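Local atomic coordinates of resiniferatoxin-binding, phosphotriesterase-related protein (Rhodobacter sphaeroides 2.4.1, PDB entry 3K2G), a protein that binds two zinc ions per subunit in a TIM barrel of the phosphotriesterase family and probably hydrolyses phosphoric esters. Residues H238-H243 against F261-M266. Numbering follows the deposited sequence.
Sequences HMNPSH and FDMIGM. With ZN (zinc ion), chain J.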
ATOM      1  N   HIS B 238      -5.159 -21.860 -10.394  1.00 13.45           N
ATOM      2  CA  HIS B 238      -5.052 -21.434  -9.001  1.00 13.77           C
ATOM      3  C   HIS B 238      -4.328 -20.117  -8.761  1.00 13.12           C
ATOM      4  O   HIS B 238      -3.414 -20.028  -7.940  1.00 13.17           O
ATOM      5  CB  HIS B 238      -4.394 -22.559  -8.204  1.00 16.28           C
ATOM      6  CG  HIS B 238      -4.928 -23.916  -8.551  1.00 18.51           C
ATOM      7  ND1 HIS B 238      -6.271 -24.150  -8.756  1.00 17.99           N
ATOM      8  CD2 HIS B 238      -4.303 -25.104  -8.741  1.00 19.64           C
ATOM      9  CE1 HIS B 238      -6.452 -25.425  -9.059  1.00 20.25           C
ATOM     10  NE2 HIS B 238      -5.274 -26.025  -9.056  1.00 15.89           N
HETATM   11  N   MSE B 239      -4.761 -19.082  -9.463  1.00 14.11           N
HETATM   12  CA  MSE B 239      -4.146 -17.772  -9.305  1.00 16.12           C
HETATM   13  C   MSE B 239      -4.656 -17.024  -8.075  1.00 16.11           C
HETATM   14  O   MSE B 239      -3.984 -16.129  -7.572  1.00 14.52           O
HETATM   15  CB  MSE B 239      -4.395 -16.937 -10.554  1.00 17.41           C
HETATM   16  CG  MSE B 239      -3.690 -17.496 -11.791  1.00 18.40           C
HETATM   17 SE   MSE B 239      -1.784 -17.748 -11.528  1.00 27.23          SE
HETATM   18  CE  MSE B 239      -1.320 -15.895 -11.210  1.00 23.64           C
ATOM     19  N   ASN B 240      -5.837 -17.408  -7.590  1.00 16.19           N
ATOM     20  CA  ASN B 240      -6.462 -16.760  -6.434  1.00 17.77           C
ATOM     21  C   ASN B 240      -5.542 -16.378  -5.273  1.00 17.54           C
ATOM     22  O   ASN B 240      -5.569 -15.241  -4.817  1.00 17.38           O
ATOM     23  CB  ASN B 240      -7.603 -17.624  -5.886  1.00 19.56           C
ATOM     24  CG  ASN B 240      -8.704 -17.855  -6.901  1.00 20.35           C
ATOM     25  OD1 ASN B 240      -9.844 -17.419  -6.715  1.00 23.80           O
ATOM     26  ND2 ASN B 240      -8.371 -18.546  -7.980  1.00 17.70           N
ATOM     27  N   PRO B 241      -4.724 -17.322  -4.777  1.00 17.45           N
ATOM     28  CA  PRO B 241      -3.818 -17.042  -3.657  1.00 18.17           C
ATOM     29  C   PRO B 241      -2.757 -15.965  -3.864  1.00 19.36           C
ATOM     30  O   PRO B 241      -2.207 -15.455  -2.889  1.00 17.45           O
ATOM     31  CB  PRO B 241      -3.189 -18.406  -3.366  1.00 20.77           C
ATOM     32  CG  PRO B 241      -4.244 -19.379  -3.828  1.00 19.49           C
ATOM     33  CD  PRO B 241      -4.682 -18.754  -5.127  1.00 18.73           C
ATOM     34  N   SER B 242      -2.450 -15.630  -5.114  1.00 18.24           N
ATOM     35  CA  SER B 242      -1.439 -14.612  -5.379  1.00 17.69           C
ATOM     36  C   SER B 242      -2.056 -13.267  -5.747  1.00 17.96           C
ATOM     37  O   SER B 242      -1.407 -12.416  -6.356  1.00 16.86           O
ATOM     38  CB  SER B 242      -0.473 -15.082  -6.481  1.00 18.54           C
ATOM     39  OG  SER B 242      -1.146 -15.406  -7.687  1.00 16.38           O
ATOM     40  N   HIS B 243      -3.312 -13.077  -5.348  1.00 17.89           N
ATOM     41  CA  HIS B 243      -4.044 -11.842  -5.613  1.00 18.07           C
ATOM     42  C   HIS B 243      -3.334 -10.597  -5.083  1.00 18.24           C
ATOM     43  O   HIS B 243      -3.528  -9.502  -5.606  1.00 17.54           O
ATOM     44  CB  HIS B 243      -5.429 -11.911  -4.972  1.00 19.20           C
ATOM     45  CG  HIS B 243      -5.400 -11.852  -3.475  1.00 19.65           C
ATOM     46  ND1 HIS B 243      -5.372 -10.663  -2.776  1.00 19.71           N
ATOM     47  CD2 HIS B 243      -5.371 -12.837  -2.544  1.00 21.10           C
ATOM     48  CE1 HIS B 243      -5.330 -10.919  -1.480  1.00 21.85           C
ATOM     49  NE2 HIS B 243      -5.329 -12.230  -1.312  1.00 19.71           N
ATOM     50  N   PHE B 261      -8.560 -17.878 -12.168  1.00 11.81           N
ATOM     51  CA  PHE B 261      -9.022 -17.714 -10.796  1.00 12.80           C
ATOM     52  C   PHE B 261     -10.124 -18.762 -10.647  1.00 13.22           C
ATOM     53  O   PHE B 261     -11.313 -18.459 -10.661  1.00 12.14           O
ATOM     54  CB  PHE B 261      -9.552 -16.294 -10.589  1.00 13.78           C
ATOM     55  CG  PHE B 261      -8.464 -15.258 -10.568  1.00 15.99           C
ATOM     56  CD1 PHE B 261      -7.837 -14.909  -9.375  1.00 15.60           C
ATOM     57  CD2 PHE B 261      -8.024 -14.673 -11.751  1.00 16.03           C
ATOM     58  CE1 PHE B 261      -6.781 -13.997  -9.362  1.00 16.00           C
ATOM     59  CE2 PHE B 261      -6.972 -13.763 -11.750  1.00 13.83           C
ATOM     60  CZ  PHE B 261      -6.350 -13.420 -10.554  1.00 16.92           C
ATOM     61  N   ASP B 262      -9.683 -20.011 -10.536  1.00 16.03           N
ATOM     62  CA  ASP B 262     -10.560 -21.168 -10.412  1.00 16.95           C
ATOM     63  C   ASP B 262     -10.933 -21.532  -8.981  1.00 17.05           C
ATOM     64  O   ASP B 262     -11.448 -22.618  -8.744  1.00 16.92           O
ATOM     65  CB  ASP B 262      -9.893 -22.382 -11.068  1.00 17.88           C
ATOM     66  CG  ASP B 262      -8.405 -22.474 -10.756  1.00 20.01           C
ATOM     67  OD1 ASP B 262      -8.028 -22.348  -9.570  1.00 18.87           O
ATOM     68  OD2 ASP B 262      -7.612 -22.677 -11.700  1.00 18.08           O
HETATM   69  N   MSE B 263     -10.681 -20.642  -8.028  1.00 17.02           N
HETATM   70  CA  MSE B 263     -11.002 -20.951  -6.637  1.00 18.27           C
HETATM   71  C   MSE B 263     -12.099 -20.070  -6.057  1.00 19.03           C
HETATM   72  O   MSE B 263     -12.239 -19.944  -4.837  1.00 17.96           O
HETATM   73  CB  MSE B 263      -9.735 -20.869  -5.787  1.00 20.76           C
HETATM   74  CG  MSE B 263      -8.756 -21.990  -6.113  1.00 24.24           C
HETATM   75 SE   MSE B 263      -6.918 -21.734  -5.586  1.00 27.55          SE
HETATM   76  CE  MSE B 263      -7.190 -21.490  -3.669  1.00 23.82           C
ATOM     77  N   ILE B 264     -12.886 -19.477  -6.947  1.00 17.37           N
ATOM     78  CA  ILE B 264     -13.990 -18.620  -6.544  1.00 19.57           C
ATOM     79  C   ILE B 264     -14.943 -19.369  -5.628  1.00 21.52           C
ATOM     80  O   ILE B 264     -15.457 -20.430  -5.991  1.00 18.04           O
ATOM     81  CB  ILE B 264     -14.813 -18.160  -7.750  1.00 20.93           C
ATOM     82  CG1 ILE B 264     -13.925 -17.379  -8.722  1.00 20.56           C
ATOM     83  CG2 ILE B 264     -16.015 -17.353  -7.271  1.00 18.40           C
ATOM     84  CD1 ILE B 264     -13.271 -16.163  -8.122  1.00 19.90           C
ATOM     85  N   GLY B 265     -15.193 -18.809  -4.453  1.00 22.39           N
ATOM     86  CA  GLY B 265     -16.105 -19.447  -3.521  1.00 24.22           C
ATOM     87  C   GLY B 265     -15.409 -20.324  -2.500  1.00 24.69           C
ATOM     88  O   GLY B 265     -15.993 -20.639  -1.457  1.00 24.69           O
HETATM   89  N   MSE B 266     -14.170 -20.722  -2.796  1.00 24.08           N
HETATM   90  CA  MSE B 266     -13.390 -21.571  -1.890  1.00 26.13           C
HETATM   91  C   MSE B 266     -12.739 -20.727  -0.811  1.00 27.95           C
HETATM   92  O   MSE B 266     -11.855 -19.915  -1.087  1.00 28.50           O
HETATM   93  CB  MSE B 266     -12.300 -22.338  -2.650  1.00 25.46           C
HETATM   94  CG  MSE B 266     -11.300 -23.144  -1.784  1.00 28.55           C
HETATM   95 SE   MSE B 266     -10.132 -24.128  -2.942  1.00 26.37          SE
HETATM   96  CE  MSE B 266      -8.315 -23.849  -2.206  1.00 30.48           C
TER
HETATM   97 ZN    ZN J 401      -5.123 -28.313  -9.204  1.00 33.45          ZN
HETATM   98  O   HOH W   1      -7.185 -28.622  -8.782  1.00 19.45           O
HETATM   99  O   HOH W   2      -5.509 -28.368  -6.828  1.00 28.21           O
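His238 and Asp262 meet through a His-carboxylate hydrogen bond at the end of two adjacent parallel barrel strands, 234-236 and 258-261. His238 ND1 donates to Asp262 OD1 at 2.6 Å. The donor comes from above the carboxylate plane, and the imidazole and carboxylate planes lie 69° apart. The backbone N of His238 gives a straighter bond, 2.9 Å to Asp262 OD2, which it meets on the syn side. The same N-H also reaches OD1 weakly. Asp262 folds its carboxylate back to His238 with chi1 at 42°, between its own backbone N and carbonyl carbon.

Beside this polar grip the packing is tight. Met239 CB sits over the centre of one Phe261 face, 4.0 Å from the ring centroid, as a CH-pi contact. Asn240 CG lies 3.4 Å from Met263 CB. The selenomethionine chain of Met263 crosses His238 and Pro241 at about a right angle, with SE 3.7 Å from His238 CB and 3.8 Å from Pro241 CD. By contrast, the contact thins out toward partly exposed His243 and Gly265, which make no close approach across it.

On the other side of the ring, His238 NE2 binds one of the two zinc ions at 2.3 Å. Two waters, His209 and Glu177 bind the same ion. Asp262 is thus a second-shell residue: together with the zinc at NE2 it holds the ring's rotation, and it would tend to make NE2 a stronger donor to the metal.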